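Local coordinates for phosphopantetheine adenylyltransferase (Archaeoglobus fulgidus, PDB 3DO8), which probably catalyses the reversible transfer of an adenylyl group from ATP to 4'-phosphopantetheine, yielding dephospho-CoA and pyrophosphate in coenzyme A biosynthesis, at residues 89-94 and 118-123; 1-6 and 21-26; 7-12 and 33-38. All blocks are in the same frame, centred on the assembly; numbering follows the deposited sequence.

How the contacts relate
All three contacts lie on one parallel sheet of Rossmann-like topology. Contact 2 packs the central strand 3-7 against helix 14-27, contact 1 joins two strands on one side of it, and contact 3 ties its trailing loop to the neighbour on the other side. Contacts 1 and 2 have centres 10 Å apart and share backbone bonds, such as Val91 N to Ala4 O at 2.9 Å; Leu5 O and Gly34 N, 2.8 Å apart, link contacts 2 and 3. Contacts 1 and 3, about 7 Å apart at their nearest atoms, both touch the HxGH signature: Trp122 meets His13 and His16, Phe9 meets His16. In this superfamily that motif belongs to the nucleotide site.

Contact 1 of 3, residues 89-94 and 118-123; sequences YLVVSP and VKVDWM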
loop_
_atom_site.group_PDB
_atom_site.type_symbol
_atom_site.label_atom_id
_atom_site.label_comp_id
_atom_site.label_asym_id
_atom_site.label_seq_id
_atom_site.Cartn_x
_atom_site.Cartn_y
_atom_site.Cartn_z
ATOM N N TYR A 89 1.222 7.448 -6.934
ATOM C CA TYR A 89 0.609 6.793 -5.781
ATOM C C TYR A 89 0.377 7.854 -4.694
ATOM O O TYR A 89 1.197 8.762 -4.521
ATOM C CB TYR A 89 1.556 5.720 -5.203
ATOM C CG TYR A 89 1.727 4.505 -6.093
ATOM C CD1 TYR A 89 0.660 3.664 -6.354
ATOM C CD2 TYR A 89 2.959 4.203 -6.671
ATOM C CE1 TYR A 89 0.802 2.550 -7.136
ATOM C CE2 TYR A 89 3.107 3.091 -7.491
ATOM C CZ TYR A 89 2.013 2.264 -7.711
ATOM O OH TYR A 89 2.082 1.118 -8.503
ATOM N N LEU A 90 -0.702 7.661 -3.948
ATOM C CA LEU A 90 -1.017 8.439 -2.766
ATOM C C LEU A 90 -1.218 7.434 -1.643
ATOM O O LEU A 90 -2.140 6.599 -1.699
ATOM C CB LEU A 90 -2.302 9.238 -2.986
ATOM C CG LEU A 90 -2.922 10.031 -1.805
ATOM C CD1 LEU A 90 -1.942 10.931 -1.039
ATOM C CD2 LEU A 90 -4.190 10.813 -2.298
ATOM N N VAL A 91 -0.319 7.475 -0.671
ATOM C CA VAL A 91 -0.278 6.525 0.426
ATOM C C VAL A 91 -1.009 7.151 1.610
ATOM O O VAL A 91 -0.653 8.252 2.043
ATOM C CB VAL A 91 1.169 6.150 0.841
ATOM C CG1 VAL A 91 1.128 5.281 2.138
ATOM C CG2 VAL A 91 1.846 5.419 -0.309
ATOM N N VAL A 92 -2.024 6.436 2.101
ATOM C CA VAL A 92 -2.923 6.932 3.134
ATOM C C VAL A 92 -3.228 5.863 4.178
ATOM O O VAL A 92 -2.952 4.714 3.985
ATOM C CB VAL A 92 -4.258 7.461 2.518
ATOM C CG1 VAL A 92 -3.950 8.664 1.657
ATOM C CG2 VAL A 92 -4.980 6.396 1.752
ATOM N N SER A 93 -3.761 6.305 5.307
ATOM C CA SER A 93 -4.191 5.435 6.382
ATOM C C SER A 93 -5.706 5.408 6.382
ATOM O O SER A 93 -6.342 6.107 5.596
ATOM C CB SER A 93 -3.704 5.991 7.703
ATOM O OG SER A 93 -4.447 7.124 8.063
ATOM N N PRO A 94 -6.313 4.603 7.258
ATOM C CA PRO A 94 -7.783 4.648 7.330
ATOM C C PRO A 94 -8.331 6.021 7.680
ATOM O O PRO A 94 -9.427 6.365 7.224
ATOM C CB PRO A 94 -8.110 3.608 8.420
ATOM C CG PRO A 94 -6.934 2.652 8.370
ATOM C CD PRO A 94 -5.736 3.544 8.120
ATOM N N VAL A 118 -3.198 4.020 -2.259
ATOM C CA VAL A 118 -2.614 2.894 -1.528
ATOM C C VAL A 118 -2.955 3.083 -0.051
ATOM O O VAL A 118 -2.403 3.951 0.613
ATOM C CB VAL A 118 -1.077 2.792 -1.767
ATOM C CG1 VAL A 118 -0.491 1.611 -0.946
ATOM C CG2 VAL A 118 -0.794 2.728 -3.280
ATOM N N LYS A 119 -3.932 2.313 0.437
ATOM C CA LYS A 119 -4.414 2.459 1.789
ATOM C C LYS A 119 -3.701 1.460 2.661
ATOM O O LYS A 119 -3.782 0.253 2.448
ATOM C CB LYS A 119 -5.907 2.175 1.861
ATOM C CG LYS A 119 -6.511 2.407 3.221
ATOM C CD LYS A 119 -7.925 1.880 3.225
ATOM C CE LYS A 119 -8.608 2.092 4.555
ATOM N NZ LYS A 119 -9.254 0.813 5.035
ATOM N N VAL A 120 -2.997 1.964 3.646
ATOM C CA VAL A 120 -2.259 1.097 4.570
ATOM C C VAL A 120 -3.085 1.022 5.849
ATOM O O VAL A 120 -3.298 2.041 6.522
ATOM C CB VAL A 120 -0.894 1.683 4.847
ATOM C CG1 VAL A 120 -0.082 0.845 5.867
ATOM C CG2 VAL A 120 -0.142 1.915 3.498
ATOM N N ASP A 121 -3.572 -0.173 6.174
ATOM C CA ASP A 121 -4.345 -0.380 7.420
ATOM C C ASP A 121 -3.340 -0.478 8.558
ATOM O O ASP A 121 -2.806 -1.530 8.887
ATOM C CB ASP A 121 -5.224 -1.616 7.325
ATOM C CG ASP A 121 -6.569 -1.365 6.618
ATOM O OD1 ASP A 121 -6.846 -0.265 6.088
ATOM O OD2 ASP A 121 -7.378 -2.305 6.629
ATOM N N TRP A 122 -3.065 0.665 9.130
ATOM C CA TRP A 122 -1.924 0.818 10.017
ATOM C C TRP A 122 -2.153 0.367 11.456
ATOM O O TRP A 122 -1.235 0.508 12.279
ATOM C CB TRP A 122 -1.446 2.281 9.953
ATOM C CG TRP A 122 -2.373 3.296 10.565
ATOM C CD1 TRP A 122 -3.620 3.081 11.103
ATOM C CD2 TRP A 122 -2.131 4.699 10.674
ATOM N NE1 TRP A 122 -4.156 4.270 11.553
ATOM C CE2 TRP A 122 -3.252 5.273 11.321
ATOM C CE3 TRP A 122 -1.079 5.527 10.292
ATOM C CZ2 TRP A 122 -3.345 6.634 11.585
ATOM C CZ3 TRP A 122 -1.163 6.874 10.574
ATOM C CH2 TRP A 122 -2.285 7.418 11.206
ATOM N N MET A 123 -3.364 -0.112 11.745
ATOM C CA MET A 123 -3.720 -0.738 13.044
ATOM C C MET A 123 -3.300 0.055 14.278
ATOM O O MET A 123 -2.585 -0.442 15.177
ATOM C CB MET A 123 -3.177 -2.154 13.074
ATOM C CG MET A 123 -3.830 -3.022 11.993
ATOM S SD MET A 123 -3.150 -4.668 11.869
ATOM C CE MET A 123 -1.422 -4.377 11.582
#
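Strands 89-92 and 116-121, the two strands of a beta-alpha-beta crossover through helix 97-110, pair in parallel with Val91 beside Val118 and Val92 beside Lys119. The axes of stretches 89-92 and 118-121 come within 4.7 Å, at 20° to each other. Three nearly straight backbone bonds join them: Val118 N to Leu90 O, Val92 N to Val118 O and Val120 N to Val92 O. Val118 O also receives the CA-H of Val91, with CA 3.3 Å away.

On the face carrying Tyr89, Val91, Val118 and Val120, Val91 CG1 meets the methyl Val120 CG2 at 3.8 Å, and Val91 CG2 lies against Val118 CB. Val118 CG2, anti to its carbonyl carbon, comes obliquely to the Tyr89 ring and reaches CD1 at 3.5 Å. The tyrosine hydroxyl bonds to Asp21 of the second subunit. Helix 14-27 covers this face, with Leu26 on Val91 and Leu19 on Val120, while helix 97-110 packs on Val92 from the other.

Beyond the paired strands, chi1 of 69° puts Trp122 CG between the backbone N and the carbonyl carbon, and one face of the indole turns to Ser93 and Pro94. Ser93 CB sits 3.6 Å from the centroid of the six-membered ring, almost on its normal, and Pro94 CD lies over the five-membered ring; both are CH-pi contacts. His13 and His16 meet the same indole edge-to-face.

Lys119 is extended as far as CE, 3.9 Å from Pro94 CA, then bends at its last torsion. Asp121 OD2 bonds to Tyr97 of the second subunit, and OD1 takes Lys119 NZ on its syn lone pair at 2.8 Å.

Contact 2 of 3, residues 1-6 and 21-26; sequences MKVALG and DVAIKL
Strand 3-6 and helix 21-26 run nearly antiparallel, at 164° with axes 8.7 Å apart, and come closest where Val3 CA faces Ala23 CA across 6.4 Å. This is the first strand-helix pair of the unit formed by strand 3-7, helix 14-27 and strand 31-36, in which the helix lies against the parallel sheet.

Val3 does most of the work, its two methyls straddling a turn of the helix. With CG1 anti to the backbone N (chi1 -178°), that branch rests on Ala23 CB at 3.9 Å, while CG2 goes to Leu26 CB at 3.8 Å; the Val3 and Leu26 side chains cross at about a right angle. Leu5, two residues on along the same face of the strand, adds its CD2 to Ala23 CB at 4.1 Å, giving that small methyl two neighbours. With an alanine in place of Val3 both branches would go, and a gap would probably open between the strand and the Ala23-Leu26 turn.

Just before the strand, the Lys2 chain passes the backbone carbonyl of Leu26, CE 3.3 Å from Leu26 O, and its ammonium goes on to a salt bridge with Glu88. Asp21 and Lys25 pair one helical turn apart, Lys25 NZ meeting the syn lone pair of Asp21 OD2 at 2.6 Å, and Asp21 OD1 bonds to the hydroxyl of Tyr66.

No hydrogen bond crosses from strand to helix: the seam is held by aliphatic packing, and the charges are paired within the helix or with residues elsewhere, such as Glu88.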
loop_
_atom_site.group_PDB
_atom_site.type_symbol
_atom_site.label_atom_id
_atom_site.label_comp_id
_atom_site.label_asym_id
_atom_site.label_seq_id
_atom_site.Cartn_x
_atom_site.Cartn_y
_atom_site.Cartn_z
ATOM N N MET A 1 5.908 13.513 -9.841
ATOM C CA MET A 1 6.416 13.100 -8.525
ATOM C C MET A 1 5.835 11.713 -8.188
ATOM O O MET A 1 4.681 11.471 -8.431
ATOM C CB MET A 1 5.971 14.199 -7.572
ATOM C CG MET A 1 7.017 14.637 -6.675
ATOM S SD MET A 1 6.985 13.278 -5.534
ATOM C CE MET A 1 8.649 13.353 -4.902
ATOM N N LYS A 2 6.615 10.764 -7.677
ATOM C CA LYS A 2 6.155 9.430 -7.750
ATOM C C LYS A 2 5.076 9.253 -6.647
ATOM O O LYS A 2 3.985 8.772 -6.957
ATOM C CB LYS A 2 7.271 8.355 -7.669
ATOM C CG LYS A 2 6.836 7.031 -8.236
ATOM C CD LYS A 2 7.998 6.073 -8.409
ATOM C CE LYS A 2 7.536 4.693 -8.795
ATOM N NZ LYS A 2 7.554 4.514 -10.258
ATOM N N VAL A 3 5.370 9.635 -5.387
ATOM C CA VAL A 3 4.487 9.237 -4.262
ATOM C C VAL A 3 4.190 10.415 -3.318
ATOM O O VAL A 3 5.121 11.109 -2.881
ATOM C CB VAL A 3 5.108 8.104 -3.416
ATOM C CG1 VAL A 3 4.134 7.688 -2.308
ATOM C CG2 VAL A 3 5.520 6.925 -4.279
ATOM N N ALA A 4 2.904 10.620 -3.014
ATOM C CA ALA A 4 2.395 11.563 -2.019
ATOM C C ALA A 4 2.025 10.873 -0.713
ATOM O O ALA A 4 1.450 9.812 -0.736
ATOM C CB ALA A 4 1.183 12.247 -2.534
ATOM N N LEU A 5 2.412 11.491 0.395
ATOM C CA LEU A 5 2.080 11.072 1.738
ATOM C C LEU A 5 1.924 12.348 2.545
ATOM O O LEU A 5 2.704 13.245 2.401
ATOM C CB LEU A 5 3.251 10.265 2.355
ATOM C CG LEU A 5 3.215 9.944 3.830
ATOM C CD1 LEU A 5 1.992 9.101 4.185
ATOM C CD2 LEU A 5 4.470 9.249 4.203
ATOM N N GLY A 6 0.945 12.401 3.425
ATOM C CA GLY A 6 0.742 13.566 4.270
ATOM C C GLY A 6 0.324 13.219 5.673
ATOM O O GLY A 6 -0.141 12.116 5.928
ATOM N N ASP A 21 7.249 3.695 5.426
ATOM C CA ASP A 21 7.958 2.545 4.832
ATOM C C ASP A 21 7.348 2.230 3.467
ATOM O O ASP A 21 8.042 1.993 2.498
ATOM C CB ASP A 21 7.843 1.306 5.718
ATOM C CG ASP A 21 8.772 0.188 5.277
ATOM O OD1 ASP A 21 10.004 0.430 5.252
ATOM O OD2 ASP A 21 8.261 -0.938 4.962
ATOM N N VAL A 22 6.030 2.166 3.419
ATOM C CA VAL A 22 5.342 1.837 2.160
ATOM C C VAL A 22 5.668 2.932 1.121
ATOM O O VAL A 22 6.018 2.637 -0.006
ATOM C CB VAL A 22 3.798 1.648 2.363
ATOM C CG1 VAL A 22 3.064 1.631 1.027
ATOM C CG2 VAL A 22 3.512 0.409 3.213
ATOM N N ALA A 23 5.578 4.195 1.511
ATOM C CA ALA A 23 5.810 5.292 0.571
ATOM C C ALA A 23 7.229 5.235 0.006
ATOM O O ALA A 23 7.424 5.433 -1.187
ATOM C CB ALA A 23 5.548 6.645 1.218
ATOM N N ILE A 24 8.228 4.977 0.858
ATOM C CA ILE A 24 9.608 4.933 0.412
ATOM C C ILE A 24 9.907 3.717 -0.451
ATOM O O ILE A 24 10.667 3.808 -1.423
ATOM C CB ILE A 24 10.599 5.064 1.596
ATOM C CG1 ILE A 24 10.442 6.465 2.209
ATOM C CG2 ILE A 24 12.004 4.809 1.131
ATOM C CD1 ILE A 24 11.266 6.762 3.475
ATOM N N LYS A 25 9.320 2.580 -0.111
ATOM C CA LYS A 25 9.458 1.407 -0.941
ATOM C C LYS A 25 8.848 1.659 -2.321
ATOM O O LYS A 25 9.412 1.231 -3.341
ATOM C CB LYS A 25 8.904 0.163 -0.231
ATOM C CG LYS A 25 9.852 -0.303 0.886
ATOM C CD LYS A 25 9.311 -1.382 1.783
ATOM C CE LYS A 25 10.422 -1.860 2.730
ATOM N NZ LYS A 25 9.908 -2.673 3.855
ATOM N N LEU A 26 7.742 2.394 -2.385
ATOM C CA LEU A 26 7.111 2.685 -3.667
ATOM C C LEU A 26 7.872 3.713 -4.472
ATOM O O LEU A 26 7.942 3.587 -5.699
ATOM C CB LEU A 26 5.663 3.188 -3.491
ATOM C CG LEU A 26 4.651 2.151 -3.027
ATOM C CD1 LEU A 26 3.279 2.825 -2.747
ATOM C CD2 LEU A 26 4.514 0.997 -4.025
#

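Contact 3 of 3, residues 7-12 and 33-38; sequences GTFEPL and IGVTSD
Chi1 of 52° places Thr36 OG1 between its backbone N and carbonyl carbon, and chi1 of -66° sets Thr8 OG1 beside its own N; these two settings turn the hydroxyls to each other, OG1 to OG1 2.7 Å between Thr8 and Thr36, in a hydrogen bond that either could donate. Next to this bond the backbones pair in parallel: Gly7 N binds Gly34 O at 3.0 Å in a bent bond, and Thr36 N binds Gly7 O at 2.9 Å. Gly7 O is also approached by Val35 CA at 3.2 Å.

This is the end of strand 3-7, where the chain leaves the Rossmann-like sheet for the loop leading to the HxGH signature of the cytidylyltransferase-like superfamily. Phe9, at a positive phi of 64°, brings its ring up to strand 31-36. Gly34 O lies in the ring plane at the edge, 3.5 Å from CE2, while Ile33 CG2 and Val35 CG2 come in obliquely, toward CZ and CD2 respectively, each at 3.9 Å. The ring passes so near Gly7 that a CB there would clash with Phe9 CE2. Val58 of helix 51-66 packs on both Phe9 and Ile33, and Arg54 of that helix donates NH1 to Thr8 O and NH2 to Thr36 O.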
loop_
_atom_site.group_PDB
_atom_site.type_symbol
_atom_site.label_atom_id
_atom_site.label_comp_id
_atom_site.label_asym_id
_atom_site.label_seq_id
_atom_site.Cartn_x
_atom_site.Cartn_y
_atom_site.Cartn_z
ATOM N N GLY A 7 0.517 14.164 6.583
ATOM C CA GLY A 7 0.121 13.959 7.960
ATOM C C GLY A 7 0.492 15.118 8.858
ATOM O O GLY A 7 1.111 16.083 8.433
ATOM N N THR A 8 0.062 14.999 10.109
ATOM C CA THR A 8 0.451 15.909 11.172
ATOM C C THR A 8 1.673 15.346 11.915
ATOM O O THR A 8 2.543 16.090 12.280
ATOM C CB THR A 8 -0.727 16.140 12.142
ATOM O OG1 THR A 8 -1.757 16.835 11.457
ATOM C CG2 THR A 8 -0.286 16.938 13.337
ATOM N N PHE A 9 1.719 14.032 12.109
ATOM C CA PHE A 9 2.890 13.330 12.679
ATOM C C PHE A 9 3.161 13.763 14.101
ATOM O O PHE A 9 4.335 13.947 14.495
ATOM C CB PHE A 9 4.152 13.498 11.805
ATOM C CG PHE A 9 3.980 13.008 10.389
ATOM C CD1 PHE A 9 4.004 11.648 10.092
ATOM C CD2 PHE A 9 3.775 13.904 9.345
ATOM C CE1 PHE A 9 3.844 11.193 8.765
ATOM C CE2 PHE A 9 3.577 13.470 8.062
ATOM C CZ PHE A 9 3.619 12.119 7.749
ATOM N N GLU A 10 2.105 13.879 14.904
ATOM C CA GLU A 10 2.273 14.206 16.321
ATOM C C GLU A 10 1.477 13.260 17.191
ATOM O O GLU A 10 0.245 13.303 17.151
ATOM C CB GLU A 10 1.871 15.648 16.639
ATOM C CG GLU A 10 2.050 15.997 18.130
ATOM C CD GLU A 10 1.613 17.377 18.488
ATOM O OE1 GLU A 10 1.713 18.283 17.635
ATOM O OE2 GLU A 10 1.138 17.568 19.647
ATOM N N PRO A 11 2.159 12.394 17.950
ATOM C CA PRO A 11 3.581 12.115 17.829
ATOM C C PRO A 11 3.789 11.236 16.588
ATOM O O PRO A 11 2.823 10.844 15.919
ATOM C CB PRO A 11 3.892 11.310 19.079
ATOM C CG PRO A 11 2.680 10.606 19.337
ATOM C CD PRO A 11 1.532 11.488 18.915
ATOM N N LEU A 12 5.049 10.981 16.274
ATOM C CA LEU A 12 5.411 10.117 15.164
ATOM C C LEU A 12 5.368 8.674 15.651
ATOM O O LEU A 12 6.289 8.226 16.361
ATOM C CB LEU A 12 6.795 10.493 14.653
ATOM C CG LEU A 12 7.286 9.796 13.375
ATOM C CD1 LEU A 12 7.373 8.277 13.452
ATOM C CD2 LEU A 12 6.448 10.128 12.241
ATOM N N ILE A 33 6.647 14.320 1.341
ATOM C CA ILE A 33 5.932 14.175 2.581
ATOM C C ILE A 33 5.363 15.540 2.978
ATOM O O ILE A 33 6.123 16.478 3.235
ATOM C CB ILE A 33 6.826 13.636 3.741
ATOM C CG1 ILE A 33 7.493 12.305 3.340
ATOM C CG2 ILE A 33 5.974 13.479 4.989
ATOM C CD1 ILE A 33 8.326 11.685 4.464
ATOM N N GLY A 34 4.042 15.637 3.011
ATOM C CA GLY A 34 3.373 16.829 3.471
ATOM C C GLY A 34 3.237 16.759 4.973
ATOM O O GLY A 34 2.833 15.714 5.520
ATOM N N VAL A 35 3.563 17.868 5.636
ATOM C CA VAL A 35 3.350 17.994 7.072
ATOM C C VAL A 35 2.399 19.184 7.290
ATOM O O VAL A 35 2.627 20.289 6.767
ATOM C CB VAL A 35 4.703 18.166 7.784
ATOM C CG1 VAL A 35 4.485 18.489 9.276
ATOM C CG2 VAL A 35 5.566 16.898 7.556
ATOM N N THR A 36 1.336 18.963 8.060
ATOM C CA THR A 36 0.308 19.984 8.238
ATOM C C THR A 36 0.872 21.235 8.915
ATOM O O THR A 36 1.680 21.158 9.846
ATOM C CB THR A 36 -0.862 19.446 9.077
ATOM O OG1 THR A 36 -0.353 18.886 10.283
ATOM C CG2 THR A 36 -1.660 18.382 8.321
ATOM N N SER A 37 0.418 22.397 8.466
ATOM C CA SER A 37 0.687 23.643 9.178
ATOM C C SER A 37 0.113 23.584 10.608
ATOM O O SER A 37 -0.769 22.760 10.910
ATOM C CB SER A 37 0.032 24.794 8.402
ATOM O OG SER A 37 -1.365 24.700 8.570
ATOM N N ASP A 38 0.578 24.472 11.482
ATOM C CA ASP A 38 0.024 24.553 12.846
ATOM C C ASP A 38 -1.497 24.756 12.827
ATOM O O ASP A 38 -2.229 24.124 13.583
ATOM C CB ASP A 38 0.680 25.699 13.614
ATOM C CG ASP A 38 2.131 25.440 13.930
ATOM O OD1 ASP A 38 2.578 24.297 13.739
ATOM O OD2 ASP A 38 2.830 26.384 14.347
#